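Putative dihydrodipicolinate synthase family protein (Coccidioides immitis, PDB 3QFE) is of unknown function but belongs to the dihydrodipicolinate synthase family, whose members combine a TIM barrel with a helical C-terminal region. Local coordinates at residues V224-V229 against A312-L317; A252-P257 against K305-V310; E35-Y40 against I271-A276. All coordinates share one frame; numbering follows the deposited sequence.

Contact 1: V224-V229 against A312-L317; sequences VFPKTV and AIEAGL. With CA (calcium ion), chain C.
Glu-314 leaves its helix with CG opposite the backbone N and bends about its CB-CG bond (chi2 87°), which carries its carboxylate to the first turn of helix 226-237. Thr-228 answers by holding OG1 beside its own backbone N (chi1 -54°), which places the hydroxyl next to the amide, both directed at one oxygen. Glu-314 OE1 accepts from Thr-228 N at 2.8 Å through its syn lone pair. Thr-228 OG1 donates to the same Glu-314 OE1 at 2.7 Å, arriving almost in line with the C-O bond. The other oxygen, Glu-314 OE2, takes Lys-227 N at 3.2 Å, also on the syn side. Three bonds thus fix the rotation of the carboxylate. In TIM-barrel terms, helix 226-237 follows the last barrel strand, and the positive end of its dipole would probably stabilise the buried negative charge. On the aliphatic side, Phe-225 CD1 lies 3.7 Å from Glu-314 CB, ring and carboxylate planes 57° apart. Farther out, Leu-317 CD1 approaches Thr-228 CA at 4.1 Å, while the bent Lys-227 chain brings CE to 3.4 Å from Leu-317 O. Ala-315 O coordinates a calcium ion at 2.4 Å, together with four waters and Ser-318 OXT.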
loop_
_atom_site.group_PDB
_atom_site.type_symbol
_atom_site.label_atom_id
_atom_site.label_comp_id
_atom_site.label_asym_id
_atom_site.label_seq_id
_atom_site.Cartn_x
_atom_site.Cartn_y
_atom_site.Cartn_z
ATOM N N VAL A 224 -9.836 -4.411 -3.379
ATOM C CA VAL A 224 -11.115 -5.067 -3.592
ATOM C C VAL A 224 -12.071 -4.226 -4.436
ATOM O O VAL A 224 -12.615 -4.709 -5.427
ATOM C CB VAL A 224 -11.761 -5.434 -2.259
ATOM C CG1 VAL A 224 -12.953 -6.354 -2.504
ATOM C CG2 VAL A 224 -10.728 -6.117 -1.371
ATOM N N PHE A 225 -12.243 -2.961 -4.046
ATOM C CA PHE A 225 -13.128 -2.030 -4.741
ATOM C C PHE A 225 -12.410 -0.715 -5.033
ATOM O O PHE A 225 -12.673 0.300 -4.407
ATOM C CB PHE A 225 -14.391 -1.827 -3.908
ATOM C CG PHE A 225 -15.139 -3.107 -3.626
ATOM C CD1 PHE A 225 -15.660 -3.858 -4.651
ATOM C CD2 PHE A 225 -15.310 -3.555 -2.334
ATOM C CE1 PHE A 225 -16.335 -5.046 -4.387
ATOM C CE2 PHE A 225 -16.004 -4.718 -2.062
ATOM C CZ PHE A 225 -16.508 -5.469 -3.083
ATOM N N PRO A 226 -11.483 -0.720 -5.995
ATOM C CA PRO A 226 -10.670 0.472 -6.160
ATOM C C PRO A 226 -11.436 1.715 -6.623
ATOM O O PRO A 226 -11.095 2.829 -6.202
ATOM C CB PRO A 226 -9.614 0.038 -7.193
ATOM C CG PRO A 226 -10.225 -1.124 -7.921
ATOM C CD PRO A 226 -11.040 -1.829 -6.872
ATOM N N LYS A 227 -12.451 1.541 -7.471
ATOM C CA LYS A 227 -13.222 2.684 -7.984
ATOM C C LYS A 227 -13.969 3.359 -6.842
ATOM O O LYS A 227 -13.981 4.597 -6.723
ATOM C CB LYS A 227 -14.227 2.259 -9.064
ATOM C CG LYS A 227 -13.873 2.665 -10.476
ATOM C CD LYS A 227 -13.456 4.143 -10.579
ATOM C CE LYS A 227 -14.061 4.812 -11.784
ATOM N NZ LYS A 227 -13.527 6.172 -11.954
ATOM N N THR A 228 -14.592 2.539 -5.995
ATOM C CA THR A 228 -15.300 3.051 -4.816
ATOM C C THR A 228 -14.359 3.835 -3.904
ATOM O O THR A 228 -14.651 4.972 -3.550
ATOM C CB THR A 228 -16.038 1.938 -4.055
ATOM O OG1 THR A 228 -16.886 1.238 -4.966
ATOM C CG2 THR A 228 -16.906 2.518 -2.949
ATOM N N VAL A 229 -13.213 3.263 -3.563
ATOM C CA VAL A 229 -12.305 3.958 -2.670
ATOM C C VAL A 229 -11.823 5.262 -3.314
ATOM O O VAL A 229 -11.703 6.269 -2.628
ATOM C CB VAL A 229 -11.106 3.068 -2.203
ATOM C CG1 VAL A 229 -10.088 3.896 -1.458
ATOM C CG2 VAL A 229 -11.581 1.985 -1.292
ATOM N N ALA A 312 -22.131 -3.910 -5.458
ATOM C CA ALA A 312 -23.143 -3.336 -6.352
ATOM C C ALA A 312 -22.833 -1.882 -6.682
ATOM O O ALA A 312 -23.058 -1.426 -7.804
ATOM C CB ALA A 312 -24.552 -3.473 -5.768
ATOM N N ILE A 313 -22.289 -1.169 -5.702
ATOM C CA ILE A 313 -21.850 0.214 -5.909
ATOM C C ILE A 313 -20.675 0.272 -6.891
ATOM O O ILE A 313 -20.647 1.134 -7.780
ATOM C CB ILE A 313 -21.491 0.899 -4.574
ATOM C CG1 ILE A 313 -22.781 1.223 -3.772
ATOM C CG2 ILE A 313 -20.625 2.153 -4.804
ATOM C CD1 ILE A 313 -22.494 1.631 -2.336
ATOM N N GLU A 314 -19.725 -0.649 -6.725
ATOM C CA GLU A 314 -18.574 -0.741 -7.621
ATOM C C GLU A 314 -18.992 -1.108 -9.069
ATOM O O GLU A 314 -18.470 -0.553 -10.029
ATOM C CB GLU A 314 -17.581 -1.754 -7.080
ATOM C CG GLU A 314 -16.312 -1.954 -7.940
ATOM C CD GLU A 314 -15.194 -0.965 -7.621
ATOM O OE1 GLU A 314 -15.384 -0.045 -6.787
ATOM O OE2 GLU A 314 -14.105 -1.094 -8.205
ATOM N N ALA A 315 -19.929 -2.042 -9.225
ATOM C CA ALA A 315 -20.460 -2.338 -10.549
ATOM C C ALA A 315 -21.173 -1.114 -11.162
ATOM O O ALA A 315 -21.243 -0.973 -12.386
ATOM C CB ALA A 315 -21.378 -3.535 -10.500
ATOM N N GLY A 316 -21.666 -0.216 -10.310
ATOM C CA GLY A 316 -22.307 1.018 -10.775
ATOM C C GLY A 316 -21.316 2.086 -11.213
ATOM O O GLY A 316 -21.647 2.910 -12.078
ATOM N N LEU A 317 -20.111 2.076 -10.629
ATOM C CA LEU A 317 -19.076 3.100 -10.884
ATOM C C LEU A 317 -18.013 2.667 -11.906
ATOM O O LEU A 317 -17.183 3.466 -12.332
ATOM C CB LEU A 317 -18.369 3.515 -9.587
ATOM C CG LEU A 317 -19.200 4.202 -8.477
ATOM C CD1 LEU A 317 -18.299 4.387 -7.260
ATOM C CD2 LEU A 317 -19.832 5.555 -8.888
HETATM CA CA CA C . -20.736 -1.781 -14.623
HETATM O O HOH W 1 -21.744 -3.381 -16.345
HETATM O O HOH W 2 -19.173 -1.793 -16.546
HETATM O O HOH W 3 -19.650 -3.709 -13.705
HETATM O O HOH W 4 -22.995 -2.362 -14.223
#

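Contact 2: A252-P257 against K305-V310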
loop_
_atom_site.group_PDB
_atom_site.type_symbol
_atom_site.label_atom_id
_atom_site.label_comp_id
_atom_site.label_asym_id
_atom_site.label_seq_id
_atom_site.Cartn_x
_atom_site.Cartn_y
_atom_site.Cartn_z
ATOM N N ALA A 252 -16.563 1.506 4.848
ATOM C CA ALA A 252 -15.943 1.144 6.122
ATOM C C ALA A 252 -16.626 -0.091 6.710
ATOM O O ALA A 252 -15.965 -0.966 7.267
ATOM C CB ALA A 252 -15.987 2.311 7.091
ATOM N N LEU A 253 -17.946 -0.155 6.557
ATOM C CA LEU A 253 -18.751 -1.320 6.935
ATOM C C LEU A 253 -18.277 -2.581 6.222
ATOM O O LEU A 253 -18.099 -3.622 6.843
ATOM C CB LEU A 253 -20.208 -1.064 6.563
ATOM C CG LEU A 253 -21.342 -1.355 7.522
ATOM C CD1 LEU A 253 -21.032 -0.819 8.904
ATOM C CD2 LEU A 253 -22.614 -0.713 6.968
ATOM N N ALA A 254 -18.059 -2.468 4.916
ATOM C CA ALA A 254 -17.659 -3.591 4.087
ATOM C C ALA A 254 -16.231 -4.052 4.380
ATOM O O ALA A 254 -15.902 -5.211 4.170
ATOM C CB ALA A 254 -17.816 -3.240 2.626
ATOM N N GLU A 255 -15.403 -3.144 4.881
ATOM C CA GLU A 255 -14.013 -3.444 5.187
ATOM C C GLU A 255 -13.788 -4.352 6.417
ATOM O O GLU A 255 -12.698 -4.907 6.582
ATOM C CB GLU A 255 -13.196 -2.154 5.304
ATOM C CG GLU A 255 -11.709 -2.385 5.030
ATOM C CD GLU A 255 -10.881 -1.118 5.026
ATOM O OE1 GLU A 255 -11.457 -0.020 5.210
ATOM O OE2 GLU A 255 -9.644 -1.237 4.825
ATOM N N SER A 256 -14.806 -4.488 7.266
ATOM C CA SER A 256 -14.802 -5.394 8.444
ATOM C C SER A 256 -13.748 -6.539 8.448
ATOM O O SER A 256 -12.774 -6.463 9.208
ATOM C CB SER A 256 -16.221 -5.930 8.699
ATOM O OG SER A 256 -16.234 -6.968 9.669
ATOM N N PRO A 257 -13.916 -7.576 7.579
ATOM C CA PRO A 257 -12.960 -8.712 7.560
ATOM C C PRO A 257 -11.451 -8.344 7.464
ATOM O O PRO A 257 -10.968 -7.933 6.398
ATOM C CB PRO A 257 -13.414 -9.528 6.337
ATOM C CG PRO A 257 -14.879 -9.190 6.172
ATOM C CD PRO A 257 -14.944 -7.728 6.519
ATOM N N LYS A 305 -21.283 -11.948 1.960
ATOM C CA LYS A 305 -22.461 -11.290 2.531
ATOM C C LYS A 305 -22.181 -9.815 2.822
ATOM O O LYS A 305 -22.916 -8.932 2.366
ATOM C CB LYS A 305 -22.947 -11.995 3.810
ATOM N N VAL A 306 -21.097 -9.563 3.548
ATOM C CA VAL A 306 -20.777 -8.245 4.067
ATOM C C VAL A 306 -20.309 -7.253 3.002
ATOM O O VAL A 306 -20.399 -6.046 3.202
ATOM C CB VAL A 306 -19.726 -8.369 5.204
ATOM C CG1 VAL A 306 -18.825 -7.122 5.318
ATOM C CG2 VAL A 306 -20.421 -8.695 6.517
ATOM N N MET A 307 -19.816 -7.751 1.877
ATOM C CA MET A 307 -19.309 -6.874 0.823
ATOM C C MET A 307 -20.261 -6.700 -0.378
ATOM O O MET A 307 -19.965 -5.921 -1.285
ATOM C CB MET A 307 -17.942 -7.362 0.352
ATOM C CG MET A 307 -16.852 -7.275 1.377
ATOM S SD MET A 307 -15.241 -7.644 0.635
ATOM C CE MET A 307 -14.206 -7.640 2.093
ATOM N N ALA A 308 -21.393 -7.412 -0.369
ATOM C CA ALA A 308 -22.340 -7.436 -1.497
ATOM C C ALA A 308 -22.868 -6.070 -1.908
ATOM O O ALA A 308 -23.043 -5.804 -3.124
ATOM C CB ALA A 308 -23.511 -8.369 -1.214
ATOM N N GLU A 309 -23.120 -5.215 -0.911
ATOM C CA GLU A 309 -23.670 -3.884 -1.170
ATOM C C GLU A 309 -22.649 -2.989 -1.881
ATOM O O GLU A 309 -22.978 -2.329 -2.856
ATOM C CB GLU A 309 -24.183 -3.201 0.104
ATOM C CG GLU A 309 -24.720 -1.788 -0.155
ATOM C CD GLU A 309 -25.250 -1.064 1.100
ATOM O OE1 GLU A 309 -26.325 -0.437 1.013
ATOM O OE2 GLU A 309 -24.586 -1.098 2.163
ATOM N N VAL A 310 -21.422 -2.964 -1.368
ATOM C CA VAL A 310 -20.347 -2.181 -1.980
ATOM C C VAL A 310 -19.956 -2.747 -3.361
ATOM O O VAL A 310 -19.615 -1.988 -4.256
ATOM C CB VAL A 310 -19.148 -2.049 -1.013
ATOM C CG1 VAL A 310 -17.932 -1.456 -1.706
ATOM C CG2 VAL A 310 -19.547 -1.166 0.164
#
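Ala-254 and Met-307 make the nearest backbone approach between the two segments, their CA atoms 4.9 Å apart, and the dense packing lies around that point. This closeness is consistent with the small methyl of Ala-254: Ala-254 CB rests 3.7 Å from Val-310 CG2 and also faces Met-307 CG at 4.3 Å. Carbons of Val-306 and Met-307 also lie close to the alanine carbonyl, since Ala-254 O has Met-307 CG at 3.6 Å and Val-306 CG1 at 3.7 Å. Met-307 runs extended beyond CG (chi2 -172°), which lays the chain alongside this carbonyl with CE on the Pro-257 side; there the packed part ends loosely, Pro-257 CG being 4.4 Å from Met-307 CE. Both segments belong to the C-terminal helical part of a TIM-barrel protein: helix 241-254 comes directly after the helix that follows the last barrel strand, and helix 297-317 closes the chain. The latter is kinked here, the amides of Glu-309 and Val-310 lacking bonds to the preceding turn. Inward, Met-307 continues onto Phe-272 and onto Ala-268 of helix 262-271, while Val-310 reaches Phe-225. Toward solvent the fit slackens. Pro-257 CD lies 4.1 Å from Val-306 CG1, and exposed Leu-253 meets that methyl through its backbone O. Exposed Ser-256 adds a marginal touch, its CB lying 4.4 Å from Val-306 CG1.

Contact 3: E35-Y40 against I271-A276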
loop_
_atom_site.group_PDB
_atom_site.type_symbol
_atom_site.label_atom_id
_atom_site.label_comp_id
_atom_site.label_asym_id
_atom_site.label_seq_id
_atom_site.Cartn_x
_atom_site.Cartn_y
_atom_site.Cartn_z
ATOM N N GLU A 35 0.190 -8.970 -14.021
ATOM C CA GLU A 35 0.198 -7.804 -14.894
ATOM C C GLU A 35 -1.237 -7.297 -15.204
ATOM O O GLU A 35 -1.484 -6.088 -15.139
ATOM C CB GLU A 35 0.953 -8.084 -16.191
ATOM C CG GLU A 35 1.387 -6.810 -16.899
ATOM C CD GLU A 35 1.856 -7.047 -18.321
ATOM O OE1 GLU A 35 2.142 -8.206 -18.646
ATOM O OE2 GLU A 35 1.944 -6.086 -19.128
ATOM N N ARG A 36 -2.149 -8.223 -15.518
ATOM C CA ARG A 36 -3.556 -7.898 -15.748
ATOM C C ARG A 36 -4.139 -7.164 -14.569
ATOM O O ARG A 36 -4.863 -6.181 -14.737
ATOM C CB ARG A 36 -4.397 -9.156 -16.003
ATOM C CG ARG A 36 -4.076 -9.844 -17.293
ATOM C CD ARG A 36 -5.087 -10.920 -17.631
ATOM N NE ARG A 36 -4.818 -11.456 -18.964
ATOM C CZ ARG A 36 -5.456 -12.494 -19.492
ATOM N NH1 ARG A 36 -5.146 -12.909 -20.718
ATOM N NH2 ARG A 36 -6.402 -13.115 -18.795
ATOM N N TYR A 37 -3.811 -7.642 -13.370
ATOM C CA TYR A 37 -4.390 -7.146 -12.130
ATOM C C TYR A 37 -3.876 -5.755 -11.773
ATOM O O TYR A 37 -4.661 -4.859 -11.507
ATOM C CB TYR A 37 -4.109 -8.139 -11.000
ATOM C CG TYR A 37 -4.682 -7.734 -9.658
ATOM C CD1 TYR A 37 -6.063 -7.786 -9.414
ATOM C CD2 TYR A 37 -3.854 -7.291 -8.641
ATOM C CE1 TYR A 37 -6.600 -7.422 -8.182
ATOM C CE2 TYR A 37 -4.373 -6.916 -7.405
ATOM C CZ TYR A 37 -5.753 -6.984 -7.180
ATOM O OH TYR A 37 -6.269 -6.610 -5.946
ATOM N N TYR A 38 -2.556 -5.574 -11.792
ATOM C CA TYR A 38 -1.950 -4.263 -11.574
ATOM C C TYR A 38 -2.488 -3.224 -12.566
ATOM O O TYR A 38 -2.755 -2.076 -12.189
ATOM C CB TYR A 38 -0.445 -4.335 -11.778
ATOM C CG TYR A 38 0.406 -5.012 -10.707
ATOM C CD1 TYR A 38 0.019 -5.059 -9.385
ATOM C CD2 TYR A 38 1.642 -5.553 -11.044
ATOM C CE1 TYR A 38 0.835 -5.657 -8.426
ATOM C CE2 TYR A 38 2.473 -6.133 -10.096
ATOM C CZ TYR A 38 2.060 -6.184 -8.793
ATOM O OH TYR A 38 2.871 -6.765 -7.867
ATOM N N ALA A 39 -2.605 -3.618 -13.842
ATOM C CA ALA A 39 -3.063 -2.715 -14.878
ATOM C C ALA A 39 -4.516 -2.313 -14.586
ATOM O O ALA A 39 -4.870 -1.130 -14.643
ATOM C CB ALA A 39 -2.924 -3.345 -16.231
ATOM N N TYR A 40 -5.342 -3.286 -14.226
ATOM C CA TYR A 40 -6.723 -2.991 -13.869
ATOM C C TYR A 40 -6.796 -1.987 -12.699
ATOM O O TYR A 40 -7.573 -1.012 -12.744
ATOM C CB TYR A 40 -7.462 -4.266 -13.496
ATOM C CG TYR A 40 -8.916 -3.993 -13.193
ATOM C CD1 TYR A 40 -9.848 -3.867 -14.226
ATOM C CD2 TYR A 40 -9.353 -3.829 -11.880
ATOM C CE1 TYR A 40 -11.166 -3.604 -13.955
ATOM C CE2 TYR A 40 -10.678 -3.550 -11.599
ATOM C CZ TYR A 40 -11.577 -3.435 -12.635
ATOM O OH TYR A 40 -12.891 -3.160 -12.370
ATOM N N ILE A 271 -12.551 -12.497 -5.656
ATOM C CA ILE A 271 -13.911 -12.645 -6.143
ATOM C C ILE A 271 -14.530 -11.351 -6.610
ATOM O O ILE A 271 -15.606 -11.350 -7.202
ATOM C CB ILE A 271 -14.826 -13.404 -5.152
ATOM C CG1 ILE A 271 -14.889 -12.687 -3.798
ATOM C CG2 ILE A 271 -14.390 -14.880 -5.038
ATOM C CD1 ILE A 271 -16.196 -12.936 -3.087
ATOM N N PHE A 272 -13.850 -10.242 -6.347
ATOM C CA PHE A 272 -14.352 -8.966 -6.805
ATOM C C PHE A 272 -13.459 -8.387 -7.886
ATOM O O PHE A 272 -13.726 -8.597 -9.071
ATOM C CB PHE A 272 -14.602 -8.019 -5.631
ATOM C CG PHE A 272 -15.665 -8.518 -4.693
ATOM C CD1 PHE A 272 -16.987 -8.696 -5.144
ATOM C CD2 PHE A 272 -15.356 -8.844 -3.366
ATOM C CE1 PHE A 272 -17.998 -9.183 -4.276
ATOM C CE2 PHE A 272 -16.352 -9.323 -2.481
ATOM C CZ PHE A 272 -17.678 -9.498 -2.939
ATOM N N SER A 273 -12.379 -7.722 -7.490
ATOM C CA SER A 273 -11.507 -7.034 -8.449
ATOM C C SER A 273 -10.794 -7.941 -9.468
ATOM O O SER A 273 -10.707 -7.588 -10.644
ATOM C CB SER A 273 -10.467 -6.203 -7.702
ATOM O OG SER A 273 -9.661 -7.080 -6.953
ATOM N N ALA A 274 -10.283 -9.084 -9.028
ATOM C CA ALA A 274 -9.578 -9.997 -9.938
ATOM C C ALA A 274 -10.510 -10.556 -11.015
ATOM O O ALA A 274 -10.149 -10.597 -12.188
ATOM C CB ALA A 274 -8.883 -11.130 -9.173
ATOM N N LYS A 275 -11.713 -10.967 -10.622
ATOM C CA LYS A 275 -12.751 -11.334 -11.579
ATOM C C LYS A 275 -13.081 -10.162 -12.492
ATOM O O LYS A 275 -13.182 -10.346 -13.722
ATOM C CB LYS A 275 -14.026 -11.881 -10.883
ATOM C CG LYS A 275 -15.113 -12.334 -11.877
ATOM C CD LYS A 275 -16.440 -12.603 -11.200
ATOM C CE LYS A 275 -16.758 -14.098 -11.049
ATOM N NZ LYS A 275 -18.254 -14.293 -10.800
ATOM N N ALA A 276 -13.209 -8.951 -11.941
ATOM C CA ALA A 276 -13.499 -7.801 -12.823
ATOM C C ALA A 276 -12.373 -7.587 -13.841
ATOM O O ALA A 276 -12.614 -7.052 -14.928
ATOM C CB ALA A 276 -13.738 -6.511 -12.036
#
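Ser-273 OG lies in hydrogen-bonding contact with the carbonyl oxygens of both Asn-223 and Ala-269, its single proton shared or alternating between them, and across the contact it meets the ring of Tyr-37, whose CE1 lies 3.3 Å from Ser-273 OG. Tyr-37 and Tyr-40 stand on helix 31-42, which belongs to the beta-alpha-beta crossover between neighbouring parallel strands 13-17 and 48-51 of the TIM barrel; Ser-273 opens the short helix 273-276 in the C-terminal region. The serine oxygen sits in the plane of the Tyr-37 ring, at its edge, so it faces a C-H rather than the pi cloud. A chi1 of 63°, with OG between the backbone N and carbonyl carbon of Ser-273, is what turns the hydroxyl to this CE1 edge. Asn-223 serves both sides: its OD1 is hydrogen-bonded to Tyr-37 OH while its backbone oxygen engages the serine, which satisfies two buried hydroxyls with one residue. Beside the serine, Tyr-37 CD1 packs against Ala-274 CB at 4.4 Å, and Phe-21 meets the tyrosine ring edge-to-face. Tyr-40 lies one turn farther along. Its CG is anti to the backbone N (chi1 -177°), directing the ring across to Ala-276, whose carbonyl carbon C stands over one face, offset toward the rim. The methyl approaches the phenol end, with Ala-276 CB 3.8 Å from Tyr-40 CZ and 3.5 Å from Tyr-40 OH.

Contacts 1 and 2 share helix 297-317 and have centres about 12 Å apart; Phe-225 CD2 packs on Val-310 CG1 at 3.4 Å between them. Contact 3, its centre about 13 Å from that of contact 1, joins it where Phe-225 CE1 meets Phe-272 CG at 3.5 Å. Contacts 2 and 3 are farther apart, about 19 Å between centres, yet Met-307 SD still touches Phe-272 CE2 at 3.7 Å, so Phe-272 borders both other contacts. Along the chain, contact 2 is nested within contact 1, whereas contact 3 crosses both. The calcium ion belongs to contact 1. In contact 3 the side chain of Tyr-40 is about 8 Å from the calcium ion; in contact 2 the side chain of Val-310 is about 13 Å from the calcium ion.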